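PDB 6WQV: endoglucanase from Ruminococcus champanellensis, which probably hydrolyses internal beta-1,4 linkages of cellulose and related plant polysaccharides as a broad-specificity glycoside hydrolase of family 5. Local coordinates for residues N43-P46 against A47-E50; I142-Q145 against I146-F150; N189-F192 against V193-R197; P245-F248 against A249-S253; I263-L266 against Q267-Q271. All blocks are in the same frame, centred on the assembly; numbering follows the deposited sequence.

Interaction 1 (N43-P46 against A47-E50)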
loop_
_atom_site.group_PDB
_atom_site.type_symbol
_atom_site.label_atom_id
_atom_site.label_comp_id
_atom_site.label_asym_id
_atom_site.label_seq_id
_atom_site.Cartn_x
_atom_site.Cartn_y
_atom_site.Cartn_z
ATOM N N ASN A 43 14.872 16.159 11.127
ATOM C CA ASN A 43 15.608 16.158 9.862
ATOM C C ASN A 43 16.469 14.905 9.744
ATOM O O ASN A 43 17.701 14.981 9.717
ATOM C CB ASN A 43 16.471 17.414 9.748
ATOM C CG ASN A 43 15.679 18.691 9.956
ATOM O OD1 ASN A 43 16.011 19.505 10.818
ATOM N ND2 ASN A 43 14.628 18.872 9.167
ATOM N N PRO A 44 15.849 13.733 9.654
ATOM C CA PRO A 44 16.643 12.507 9.533
ATOM C C PRO A 44 17.322 12.410 8.180
ATOM O O PRO A 44 16.799 12.863 7.158
ATOM C CB PRO A 44 15.604 11.391 9.696
ATOM C CG PRO A 44 14.323 12.011 9.160
ATOM C CD PRO A 44 14.396 13.464 9.609
ATOM N N THR A 45 18.505 11.799 8.183
ATOM C CA THR A 45 19.123 11.383 6.941
ATOM C C THR A 45 18.341 10.201 6.372
ATOM O O THR A 45 17.562 9.554 7.080
ATOM C CB THR A 45 20.562 10.943 7.185
ATOM O OG1 THR A 45 20.555 9.737 7.957
ATOM C CG2 THR A 45 21.354 12.011 7.917
ATOM N N PRO A 46 18.521 9.901 5.088
ATOM C CA PRO A 46 17.871 8.703 4.526
ATOM C C PRO A 46 18.167 7.441 5.321
ATOM O O PRO A 46 17.259 6.635 5.555
ATOM C CB PRO A 46 18.410 8.652 3.088
ATOM C CG PRO A 46 18.690 10.114 2.757
ATOM C CD PRO A 46 19.183 10.727 4.058
ATOM N N ALA A 47 19.407 7.266 5.775
ATOM C CA ALA A 47 19.747 6.058 6.519
ATOM C C ALA A 47 19.068 6.047 7.884
ATOM O O ALA A 47 18.601 4.997 8.343
ATOM C CB ALA A 47 21.265 5.937 6.657
ATOM N N GLN A 48 19.000 7.202 8.549
ATOM C CA GLN A 48 18.335 7.263 9.848
ATOM C C GLN A 48 16.863 6.893 9.735
ATOM O O GLN A 48 16.312 6.228 10.620
ATOM C CB GLN A 48 18.498 8.656 10.456
ATOM C CG GLN A 48 19.892 8.911 10.989
ATOM C CD GLN A 48 20.150 10.358 11.361
ATOM O OE1 GLN A 48 19.509 11.277 10.845
ATOM N NE2 GLN A 48 21.100 10.570 12.256
ATOM N N SER A 49 16.202 7.325 8.660
ATOM C CA SER A 49 14.802 6.969 8.459
ATOM C C SER A 49 14.644 5.485 8.148
ATOM O O SER A 49 13.842 4.786 8.779
ATOM C CB SER A 49 14.214 7.783 7.305
ATOM O OG SER A 49 14.134 9.162 7.615
ATOM N N GLU A 50 15.390 4.988 7.157
ATOM C CA GLU A 50 15.159 3.636 6.667
ATOM C C GLU A 50 15.376 2.594 7.755
ATOM O O GLU A 50 14.716 1.546 7.744
ATOM C CB GLU A 50 16.062 3.367 5.459
ATOM C CG GLU A 50 15.858 1.997 4.815
ATOM C CD GLU A 50 16.504 1.853 3.439
ATOM O OE1 GLU A 50 17.050 2.846 2.899
ATOM O OE2 GLU A 50 16.456 0.727 2.887
#
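Thr45 and Gln48 form a capping box at the start of helix 46-50, each side chain serving the other's backbone. Thr45 OG1 sits between its own backbone N and carbonyl carbon (chi1 68°), which brings it under the first turn to accept from Gln48 N at 3.0 Å. In return Gln48, extended beyond CG, reaches back across the threonine side chain, and its OE1 accepts a hydrogen bond from Thr45 N at 2.9 Å, nearly straight. The amide oxygen also lies 3.4 Å from Pro44 CA, while Gln48 CG rests 3.2 Å from Thr45 OG1. Threonine suits the N-cap because its short hydroxyl reaches an amide that has no earlier helical carbonyl; Pro46, with no N-H to satisfy, suits the first turn. Regular helical bonding follows, Ser49 N to Thr45 O at 3.1 Å and Glu50 N to Pro46 O at 3.0 Å. On the inner side Ser49 OG touches the Pro44 ring, 3.2 Å from CG. Glu50, its chain extended, reaches a hydrogen bond with Thr58 and a salt bridge with Arg99. The short helix thus lies in the connection after barrel strand 26-29, with Pro46 and Ser49 packed on Trp96 of helix 94-108.

Interaction 2 (I142-Q145 against I146-F150)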
loop_
_atom_site.group_PDB
_atom_site.type_symbol
_atom_site.label_atom_id
_atom_site.label_comp_id
_atom_site.label_asym_id
_atom_site.label_seq_id
_atom_site.Cartn_x
_atom_site.Cartn_y
_atom_site.Cartn_z
ATOM N N ILE A 142 3.924 17.715 -3.904
ATOM C CA ILE A 142 4.773 16.541 -3.739
ATOM C C ILE A 142 4.558 15.541 -4.872
ATOM O O ILE A 142 5.518 14.948 -5.370
ATOM C CB ILE A 142 4.658 15.900 -2.340
ATOM C CG1 ILE A 142 3.281 15.304 -2.066
ATOM C CG2 ILE A 142 5.031 16.908 -1.254
ATOM C CD1 ILE A 142 3.290 14.418 -0.814
ATOM N N TRP A 143 3.309 15.330 -5.305
ATOM C CA TRP A 143 3.060 14.392 -6.405
ATOM C C TRP A 143 3.656 14.873 -7.729
ATOM O O TRP A 143 4.099 14.046 -8.533
ATOM C CB TRP A 143 1.583 13.980 -6.503
ATOM C CG TRP A 143 1.328 12.727 -5.674
ATOM C CD1 TRP A 143 0.582 12.623 -4.541
ATOM C CD2 TRP A 143 1.894 11.427 -5.905
ATOM N NE1 TRP A 143 0.627 11.330 -4.059
ATOM C CE2 TRP A 143 1.429 10.581 -4.882
ATOM C CE3 TRP A 143 2.739 10.899 -6.886
ATOM C CZ2 TRP A 143 1.777 9.234 -4.814
ATOM C CZ3 TRP A 143 3.083 9.561 -6.818
ATOM C CH2 TRP A 143 2.602 8.745 -5.794
ATOM N N THR A 144 3.717 16.183 -7.978
ATOM C CA THR A 144 4.426 16.640 -9.172
ATOM C C THR A 144 5.884 16.201 -9.123
ATOM O O THR A 144 6.424 15.695 -10.118
ATOM C CB THR A 144 4.303 18.157 -9.342
ATOM O OG1 THR A 144 2.931 18.490 -9.580
ATOM C CG2 THR A 144 5.134 18.649 -10.528
ATOM N N GLN A 145 6.523 16.327 -7.955
ATOM C CA GLN A 145 7.929 15.941 -7.820
ATOM C C GLN A 145 8.122 14.436 -7.982
ATOM O O GLN A 145 9.063 13.990 -8.646
ATOM C CB GLN A 145 8.471 16.396 -6.463
ATOM C CG GLN A 145 8.640 17.882 -6.313
ATOM C CD GLN A 145 9.009 18.273 -4.903
ATOM O OE1 GLN A 145 10.157 18.112 -4.480
ATOM N NE2 GLN A 145 8.035 18.784 -4.156
ATOM N N ILE A 146 7.266 13.633 -7.343
ATOM C CA ILE A 146 7.407 12.183 -7.449
ATOM C C ILE A 146 7.134 11.737 -8.877
ATOM O O ILE A 146 7.895 10.952 -9.459
ATOM C CB ILE A 146 6.483 11.460 -6.450
ATOM C CG1 ILE A 146 6.831 11.870 -5.017
ATOM C CG2 ILE A 146 6.567 9.943 -6.656
ATOM C CD1 ILE A 146 5.758 11.512 -3.983
ATOM N N ALA A 147 6.068 12.259 -9.476
ATOM C CA ALA A 147 5.679 11.812 -10.805
ATOM C C ALA A 147 6.727 12.186 -11.842
ATOM O O ALA A 147 6.979 11.420 -12.777
ATOM C CB ALA A 147 4.320 12.395 -11.184
ATOM N N THR A 148 7.349 13.358 -11.710
ATOM C CA THR A 148 8.361 13.722 -12.694
ATOM C C THR A 148 9.616 12.877 -12.526
ATOM O O THR A 148 10.229 12.469 -13.519
ATOM C CB THR A 148 8.673 15.220 -12.674
ATOM O OG1 THR A 148 9.134 15.630 -11.388
ATOM C CG2 THR A 148 7.441 16.021 -13.018
ATOM N N ARG A 149 10.019 12.580 -11.286
ATOM C CA ARG A 149 11.212 11.755 -11.114
ATOM C C ARG A 149 11.017 10.378 -11.738
ATOM O O ARG A 149 11.951 9.814 -12.326
ATOM C CB ARG A 149 11.576 11.619 -9.633
ATOM C CG ARG A 149 12.700 10.613 -9.363
ATOM C CD ARG A 149 14.040 11.052 -9.956
ATOM N NE ARG A 149 14.684 12.082 -9.149
ATOM C CZ ARG A 149 15.712 11.887 -8.321
ATOM N NH1 ARG A 149 16.255 10.686 -8.157
ATOM N NH2 ARG A 149 16.194 12.918 -7.645
ATOM N N PHE A 150 9.810 9.819 -11.615
ATOM C CA PHE A 150 9.513 8.449 -12.008
ATOM C C PHE A 150 8.737 8.370 -13.312
ATOM O O PHE A 150 8.234 7.301 -13.662
ATOM C CB PHE A 150 8.795 7.720 -10.865
ATOM C CG PHE A 150 9.684 7.444 -9.684
ATOM C CD1 PHE A 150 10.500 6.324 -9.666
ATOM C CD2 PHE A 150 9.736 8.322 -8.613
ATOM C CE1 PHE A 150 11.343 6.084 -8.600
ATOM C CE2 PHE A 150 10.572 8.078 -7.539
ATOM C CZ PHE A 150 11.379 6.965 -7.534
#
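Thr144 O draws two groups of Thr148: the backbone N, hydrogen-bonded at 3.0 Å, and the hydroxyl OG1, also 3.0 Å away. Since OG1 lies 3.2 Å from Gln145 O as well, its single proton may go to either carbonyl. The hydroxyl is folded back over the preceding turn, between its own backbone N and carbonyl carbon (chi1 59°), a position that lets threonine satisfy its polar end on an outward-facing part of the helix. The shortest bond of the turn runs from Ala147 N to Trp143 O, 2.8 Å, and the small methyl of Ala147 fits where the helix turns toward Phe159 of strand 157-160.

The apolar side is carried by Trp143 and Ile146. One branch of the isoleucine, CG2, touches the indole at CZ3, 3.5 Å away, while the other ends in CD1 over the face of the six-membered ring, 4.2 Å from its centroid and only 9° off the normal, a CH-pi contact. Branching at CB lets Ile146 meet the ring with both arms. Trp143 NE1 is hydrogen-bonded to Gly161 O, which fixes the rotation of the indole, and the guanidinium of Arg149 is held by Gln101 and by a salt bridge with Glu94. Trp143 and Ile146 thus belong to the buried face of an amphipathic helix in a beta-alpha-beta unit, linking strands 113-117 and 157-160 as in a TIM barrel.

Interaction 3 (N189-F192 against V193-R197)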
loop_
_atom_site.group_PDB
_atom_site.type_symbol
_atom_site.label_atom_id
_atom_site.label_comp_id
_atom_site.label_asym_id
_atom_site.label_seq_id
_atom_site.Cartn_x
_atom_site.Cartn_y
_atom_site.Cartn_z
ATOM N N ASN A 189 -8.048 12.450 -3.674
ATOM C CA ASN A 189 -7.771 11.473 -4.724
ATOM C C ASN A 189 -7.871 12.114 -6.105
ATOM O O ASN A 189 -7.073 11.802 -7.002
ATOM C CB ASN A 189 -8.722 10.278 -4.624
ATOM C CG ASN A 189 -8.294 9.274 -3.583
ATOM O OD1 ASN A 189 -7.104 9.117 -3.314
ATOM N ND2 ASN A 189 -9.263 8.582 -2.995
ATOM N N GLN A 190 -8.852 13.004 -6.301
ATOM C CA GLN A 190 -8.996 13.680 -7.588
ATOM C C GLN A 190 -7.780 14.550 -7.882
ATOM O O GLN A 190 -7.269 14.566 -9.010
ATOM C CB GLN A 190 -10.273 14.521 -7.604
ATOM C CG GLN A 190 -10.531 15.183 -8.938
ATOM C CD GLN A 190 -10.852 14.177 -10.029
ATOM O OE1 GLN A 190 -11.935 13.590 -10.047
ATOM N NE2 GLN A 190 -9.902 13.964 -10.938
ATOM N N THR A 191 -7.288 15.274 -6.876
ATOM C CA THR A 191 -6.090 16.085 -7.068
ATOM C C THR A 191 -4.906 15.222 -7.472
ATOM O O THR A 191 -4.152 15.568 -8.387
ATOM C CB THR A 191 -5.779 16.850 -5.783
ATOM O OG1 THR A 191 -6.845 17.771 -5.525
ATOM C CG2 THR A 191 -4.473 17.608 -5.903
ATOM N N PHE A 192 -4.710 14.099 -6.777
ATOM C CA PHE A 192 -3.609 13.202 -7.110
ATOM C C PHE A 192 -3.656 12.787 -8.575
ATOM O O PHE A 192 -2.648 12.855 -9.289
ATOM C CB PHE A 192 -3.663 11.984 -6.173
ATOM C CG PHE A 192 -2.965 10.758 -6.706
ATOM C CD1 PHE A 192 -1.588 10.729 -6.865
ATOM C CD2 PHE A 192 -3.695 9.625 -7.026
ATOM C CE1 PHE A 192 -0.956 9.581 -7.353
ATOM C CE2 PHE A 192 -3.077 8.482 -7.509
ATOM C CZ PHE A 192 -1.707 8.462 -7.673
ATOM N N VAL A 193 -4.820 12.349 -9.045
ATOM C CA VAL A 193 -4.925 11.899 -10.430
ATOM C C VAL A 193 -4.614 13.048 -11.384
ATOM O O VAL A 193 -3.826 12.900 -12.324
ATOM C CB VAL A 193 -6.307 11.280 -10.689
ATOM C CG1 VAL A 193 -6.512 11.013 -12.165
ATOM C CG2 VAL A 193 -6.468 9.997 -9.889
ATOM N N ASN A 194 -5.212 14.217 -11.140
ATOM C CA ASN A 194 -4.957 15.358 -12.021
ATOM C C ASN A 194 -3.478 15.714 -12.044
ATOM O O ASN A 194 -2.928 16.058 -13.101
ATOM C CB ASN A 194 -5.760 16.577 -11.559
ATOM C CG ASN A 194 -7.260 16.406 -11.730
ATOM O OD1 ASN A 194 -7.725 15.565 -12.494
ATOM N ND2 ASN A 194 -8.024 17.220 -11.008
ATOM N N THR A 195 -2.821 15.669 -10.878
ATOM C CA THR A 195 -1.420 16.067 -10.772
ATOM C C THR A 195 -0.528 15.140 -11.587
ATOM O O THR A 195 0.398 15.594 -12.272
ATOM C CB THR A 195 -1.015 16.061 -9.295
ATOM O OG1 THR A 195 -1.755 17.064 -8.581
ATOM C CG2 THR A 195 0.494 16.290 -9.108
ATOM N N VAL A 196 -0.802 13.836 -11.544
ATOM C CA VAL A 196 0.007 12.894 -12.302
ATOM C C VAL A 196 -0.229 13.061 -13.798
ATOM O O VAL A 196 0.722 13.099 -14.588
ATOM C CB VAL A 196 -0.284 11.460 -11.824
ATOM C CG1 VAL A 196 0.364 10.454 -12.762
ATOM C CG2 VAL A 196 0.189 11.254 -10.390
ATOM N N ARG A 197 -1.495 13.185 -14.220
ATOM C CA ARG A 197 -1.778 13.249 -15.652
ATOM C C ARG A 197 -1.194 14.509 -16.283
ATOM O O ARG A 197 -0.863 14.511 -17.476
ATOM C CB ARG A 197 -3.283 13.165 -15.913
ATOM C CG ARG A 197 -3.962 11.908 -15.398
ATOM C CD ARG A 197 -3.307 10.639 -15.946
ATOM N NE ARG A 197 -4.101 9.471 -15.579
ATOM C CZ ARG A 197 -3.612 8.251 -15.407
ATOM N NH1 ARG A 197 -2.309 8.015 -15.567
ATOM N NH2 ARG A 197 -4.433 7.266 -15.069
#
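Two successive turns of helix 179-197, one of the outer helices of the TIM barrel, meet here through side chains that divide between a polar flank and an apolar inner face. On the polar flank Gln190 leaves the backbone with CG opposite its own N (chi1 -176°) and then bends at the next bond, bringing NE2 up to Asn194 OD1 at 3.1 Å. The bond is weak, with an N-H...O angle of 133°; the two amide planes are 25° apart. The other end of the glutamine is anchored independently, its OE1 accepting from Thr229 N, so the long side chain spans two partners.

Thr191 O receives the backbone N of Thr195 at 2.8 Å. Thr195 OG1 also lies 2.8 Å from this carbonyl, but its proton has Asp140 as another possible acceptor. Threonine fits such a place because its hydroxyl can turn to the helix while the methyl packs on the neighbouring helix.

Inward, Phe192 and Val196 lie side by side and point the same way, the ring's CE1 3.7 Å from Val196 CG2. On the other side CD2 meets Val193 CG2 at 4.0 Å. Leucine in place of Phe192 would probably leave Val193 and Val196 without the flat ring that touches both, and open a gap against the barrel strands. With Phe192 on Leu208 and Val210, and Val196 on Phe159, the arrangement is typical of a barrel helix whose aromatic and branched residues seal it to the parallel sheet.

Interaction 4 (P245-F248 against A249-S253)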
loop_
_atom_site.group_PDB
_atom_site.type_symbol
_atom_site.label_atom_id
_atom_site.label_comp_id
_atom_site.label_asym_id
_atom_site.label_seq_id
_atom_site.Cartn_x
_atom_site.Cartn_y
_atom_site.Cartn_z
ATOM N N PRO A 245 -9.780 -12.114 9.551
ATOM C CA PRO A 245 -10.625 -11.415 10.539
ATOM C C PRO A 245 -9.796 -10.624 11.549
ATOM O O PRO A 245 -8.724 -11.075 11.942
ATOM C CB PRO A 245 -11.385 -12.551 11.217
ATOM C CG PRO A 245 -10.482 -13.733 11.100
ATOM C CD PRO A 245 -9.795 -13.574 9.756
ATOM N N TYR A 246 -10.315 -9.472 11.984
ATOM C CA TYR A 246 -9.513 -8.517 12.747
ATOM C C TYR A 246 -8.901 -9.134 14.000
ATOM O O TYR A 246 -7.702 -8.974 14.262
ATOM C CB TYR A 246 -10.362 -7.292 13.117
ATOM C CG TYR A 246 -9.679 -6.390 14.126
ATOM C CD1 TYR A 246 -8.642 -5.559 13.740
ATOM C CD2 TYR A 246 -10.060 -6.385 15.462
ATOM C CE1 TYR A 246 -7.999 -4.741 14.649
ATOM C CE2 TYR A 246 -9.420 -5.566 16.387
ATOM C CZ TYR A 246 -8.389 -4.747 15.973
ATOM O OH TYR A 246 -7.738 -3.927 16.866
ATOM N N ASN A 247 -9.707 -9.803 14.822
ATOM C CA ASN A 247 -9.186 -10.261 16.107
ATOM C C ASN A 247 -8.013 -11.217 15.926
ATOM O O ASN A 247 -7.025 -11.148 16.667
ATOM C CB ASN A 247 -10.294 -10.896 16.942
ATOM C CG ASN A 247 -11.188 -9.860 17.585
ATOM O OD1 ASN A 247 -10.740 -8.762 17.916
ATOM N ND2 ASN A 247 -12.461 -10.194 17.749
ATOM N N PHE A 248 -8.105 -12.108 14.938
ATOM C CA PHE A 248 -7.038 -13.068 14.671
ATOM C C PHE A 248 -5.839 -12.393 14.022
ATOM O O PHE A 248 -4.688 -12.616 14.425
ATOM C CB PHE A 248 -7.589 -14.151 13.737
ATOM C CG PHE A 248 -6.555 -15.137 13.252
ATOM C CD1 PHE A 248 -6.112 -16.145 14.087
ATOM C CD2 PHE A 248 -6.039 -15.064 11.964
ATOM C CE1 PHE A 248 -5.171 -17.055 13.664
ATOM C CE2 PHE A 248 -5.090 -15.982 11.537
ATOM C CZ PHE A 248 -4.665 -16.975 12.384
ATOM N N ALA A 249 -6.086 -11.557 13.022
ATOM C CA ALA A 249 -5.047 -11.130 12.095
ATOM C C ALA A 249 -4.304 -9.881 12.547
ATOM O O ALA A 249 -3.109 -9.741 12.258
ATOM C CB ALA A 249 -5.668 -10.864 10.720
ATOM N N LEU A 250 -4.991 -8.944 13.204
ATOM C CA LEU A 250 -4.422 -7.628 13.480
ATOM C C LEU A 250 -4.460 -7.218 14.945
ATOM O O LEU A 250 -3.647 -6.377 15.344
ATOM C CB LEU A 250 -5.135 -6.553 12.644
ATOM C CG LEU A 250 -4.616 -5.116 12.718
ATOM C CD1 LEU A 250 -3.127 -5.034 12.403
ATOM C CD2 LEU A 250 -5.418 -4.212 11.768
ATOM N N ASN A 251 -5.352 -7.781 15.756
ATOM C CA ASN A 251 -5.455 -7.433 17.170
ATOM C C ASN A 251 -4.374 -8.173 17.944
ATOM O O ASN A 251 -4.420 -9.403 18.066
ATOM C CB ASN A 251 -6.837 -7.831 17.678
ATOM C CG ASN A 251 -7.101 -7.372 19.104
ATOM O OD1 ASN A 251 -6.209 -6.869 19.788
ATOM N ND2 ASN A 251 -8.335 -7.555 19.557
ATOM N N THR A 252 -3.398 -7.435 18.480
ATOM C CA THR A 252 -2.341 -8.090 19.240
ATOM C C THR A 252 -2.865 -8.756 20.508
ATOM O O THR A 252 -2.185 -9.631 21.055
ATOM C CB THR A 252 -1.216 -7.112 19.589
ATOM O OG1 THR A 252 -1.749 -5.995 20.309
ATOM C CG2 THR A 252 -0.515 -6.614 18.332
ATOM N N SER A 253 -4.047 -8.365 20.989
ATOM C CA SER A 253 -4.677 -8.987 22.146
ATOM C C SER A 253 -5.728 -10.020 21.765
ATOM O O SER A 253 -6.318 -10.647 22.653
ATOM C CB SER A 253 -5.329 -7.917 23.028
ATOM O OG SER A 253 -4.362 -7.025 23.549
#
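The ring of Tyr246 lies over the CB of Asn251, which sits 4.1 Å from its centroid in a CH-pi contact. From another direction Leu250 comes up to the same ring, its CB 3.8 Å from Tyr246 CD1, so two consecutive residues leaving the helix rest on one aromatic. Tyr246 reaches them because its CG stands opposite the backbone N (chi1 169°), which sends the ring along the chain toward the helix end.

The carbonyl of Tyr246 is gripped twice, by Leu250 N at 2.9 Å and Asn251 N at 3.0 Å, which approach from opposite faces of its plane as the short helix 246-249 unwinds. Beside them Asn247 and Asn251 run in the same direction, and Asn251 ND2 gives a nearly straight bond of 3.2 Å to Asn247 OD1, the acceptor lying in the donor's amide plane. The other end of this amide, OD1, accepts from Ser253 N at 2.9 Å, the donor above the carbonyl plane, in an Asx turn. Replacing Asn251 by alanine is likely to leave Asn247 OD1 without this donor and Ser253 N without its acceptor, freeing the loop to shift.

Leu250, which touches the bound glucose along with others of the glycan pocket, is probably steadied by the Tyr246 ring and by its backbone bond to Tyr246 O. An asparagine using both ends of its amide ties the exit of the helix to the loop beyond.

Interaction 5 (I263-L266 against Q267-Q271)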
loop_
_atom_site.group_PDB
_atom_site.type_symbol
_atom_site.label_atom_id
_atom_site.label_comp_id
_atom_site.label_asym_id
_atom_site.label_seq_id
_atom_site.Cartn_x
_atom_site.Cartn_y
_atom_site.Cartn_z
ATOM N N ILE A 263 -13.815 -19.748 8.080
ATOM C CA ILE A 263 -13.689 -19.544 6.643
ATOM C C ILE A 263 -14.885 -18.761 6.112
ATOM O O ILE A 263 -14.735 -17.898 5.237
ATOM C CB ILE A 263 -13.494 -20.894 5.926
ATOM C CG1 ILE A 263 -12.170 -21.532 6.361
ATOM C CG2 ILE A 263 -13.513 -20.689 4.425
ATOM C CD1 ILE A 263 -11.965 -22.961 5.872
ATOM N N SER A 264 -16.076 -19.024 6.652
ATOM C CA SER A 264 -17.284 -18.390 6.126
ATOM C C SER A 264 -17.269 -16.880 6.341
ATOM O O SER A 264 -17.745 -16.121 5.487
ATOM C CB SER A 264 -18.532 -19.009 6.760
ATOM O OG SER A 264 -18.521 -18.880 8.173
ATOM N N GLN A 265 -16.737 -16.420 7.476
ATOM C CA GLN A 265 -16.674 -14.982 7.714
ATOM C C GLN A 265 -15.650 -14.337 6.794
ATOM O O GLN A 265 -15.851 -13.211 6.325
ATOM C CB GLN A 265 -16.362 -14.688 9.182
ATOM C CG GLN A 265 -16.400 -13.198 9.521
ATOM C CD GLN A 265 -17.638 -12.486 8.989
ATOM O OE1 GLN A 265 -18.765 -12.952 9.161
ATOM N NE2 GLN A 265 -17.426 -11.353 8.326
ATOM N N LEU A 266 -14.568 -15.054 6.494
ATOM C CA LEU A 266 -13.576 -14.569 5.544
ATOM C C LEU A 266 -14.148 -14.504 4.135
ATOM O O LEU A 266 -13.897 -13.540 3.398
ATOM C CB LEU A 266 -12.378 -15.502 5.596
ATOM C CG LEU A 266 -11.130 -15.089 4.826
ATOM C CD1 LEU A 266 -10.711 -13.687 5.211
ATOM C CD2 LEU A 266 -10.030 -16.099 5.108
ATOM N N GLN A 267 -14.931 -15.510 3.745
ATOM C CA GLN A 267 -15.597 -15.456 2.449
ATOM C C GLN A 267 -16.497 -14.231 2.358
ATOM O O GLN A 267 -16.516 -13.541 1.330
ATOM C CB GLN A 267 -16.393 -16.739 2.219
ATOM C CG GLN A 267 -17.144 -16.789 0.897
ATOM C CD GLN A 267 -18.506 -16.124 0.959
ATOM O OE1 GLN A 267 -19.170 -16.130 1.999
ATOM N NE2 GLN A 267 -18.940 -15.558 -0.160
ATOM N N TRP A 268 -17.239 -13.937 3.426
ATOM C CA TRP A 268 -18.133 -12.784 3.402
ATOM C C TRP A 268 -17.341 -11.495 3.249
ATOM O O TRP A 268 -17.691 -10.629 2.440
ATOM C CB TRP A 268 -18.961 -12.738 4.684
ATOM C CG TRP A 268 -19.955 -11.617 4.701
ATOM C CD1 TRP A 268 -21.245 -11.667 4.257
ATOM C CD2 TRP A 268 -19.745 -10.276 5.173
ATOM N NE1 TRP A 268 -21.852 -10.448 4.424
ATOM C CE2 TRP A 268 -20.954 -9.577 4.985
ATOM C CE3 TRP A 268 -18.656 -9.602 5.734
ATOM C CZ2 TRP A 268 -21.106 -8.235 5.338
ATOM C CZ3 TRP A 268 -18.810 -8.270 6.088
ATOM C CH2 TRP A 268 -20.025 -7.603 5.887
ATOM N N THR A 269 -16.266 -11.351 4.025
ATOM C CA THR A 269 -15.465 -10.133 3.982
ATOM C C THR A 269 -14.883 -9.902 2.595
ATOM O O THR A 269 -14.951 -8.788 2.061
ATOM C CB THR A 269 -14.367 -10.227 5.044
ATOM O OG1 THR A 269 -14.980 -10.246 6.340
ATOM C CG2 THR A 269 -13.401 -9.061 4.931
ATOM N N LEU A 270 -14.307 -10.942 1.988
ATOM C CA LEU A 270 -13.690 -10.769 0.678
ATOM C C LEU A 270 -14.744 -10.570 -0.401
ATOM O O LEU A 270 -14.547 -9.776 -1.329
ATOM C CB LEU A 270 -12.763 -11.948 0.376
ATOM C CG LEU A 270 -11.584 -12.039 1.349
ATOM C CD1 LEU A 270 -10.764 -13.298 1.123
ATOM C CD2 LEU A 270 -10.673 -10.812 1.248
ATOM N N GLN A 271 -15.878 -11.265 -0.286
ATOM C CA GLN A 271 -16.982 -11.051 -1.215
ATOM C C GLN A 271 -17.476 -9.610 -1.171
ATOM O O GLN A 271 -17.899 -9.068 -2.200
ATOM C CB GLN A 271 -18.124 -12.013 -0.884
ATOM C CG GLN A 271 -19.348 -11.892 -1.766
ATOM C CD GLN A 271 -20.444 -12.879 -1.380
ATOM O OE1 GLN A 271 -20.738 -13.816 -2.124
ATOM N NE2 GLN A 271 -21.049 -12.675 -0.212
#
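Residues 263-271 form continuous alpha-helix, each amide from Gln267 to Leu270 bonding to the carbonyl four residues earlier, the shortest being Gln267 N to Ile263 O at 2.8 Å.

On the outer surface Gln265 starts with CG opposite its backbone N (chi1 -175°) and bends at the next bond, so that its amide swings forward along the helix, toward the next turn. There NE2 comes within 3.4 Å of Trp268 CE3, the amide and indole planes being 48° apart; the two side chains lie next to each other and point the same way. The same NE2 is 3.3 Å from Thr269 OG1. Trp268 is largely open to solvent, and glutamine is long enough to carry its amide to the indole while keeping its polar end at the surface.

Gln265 O is approached by two groups of Thr269, the backbone N, hydrogen-bonded at 3.0 Å, and OG1 at 3.1 Å. Threonine suits this position since its hydroxyl can lean back on the helix.

The buried face is made by Leu266 and Leu270, one turn apart. They lie side by side, pointing the same way, and touch by their methyls, CD1 to CD1 at 4.1 Å. Different first torsions bring them together: Leu266 CG lies opposite the backbone N, while that of Leu270 lies opposite the carbonyl carbon (chi1 -64°). Both leucines pack on Tyr307 of helix 297-313, and Leu270 also on Ile310. Gln267 NE2 reaches Tyr314 just past that helix. Helix 263-278 thus stands between barrel strands 236-241 and 284-289 in the chain, and lies against the next helix of the outer ring.

In the fold
Along the chain the five contacts follow one another in series, each closing only a turn or two, and none encloses or crosses another. Interaction 1 starts a short helix after the first barrel strand; interaction 2 lies in helix 129-149 and interaction 3 in helix 179-197. These last two touch, with Trp143 CE2 3.6 Å from Phe192 CE1, so neighbouring outer helices are joined over strand 157-160. Across the barrel, interaction 4 ends helix 246-249 beside the glycan, and interaction 5 continues on helix 263-278, the nearest atoms about 5 Å apart. Interactions 1 and 5 lie on opposite sides of the chain's centre, their centres about 40 Å apart.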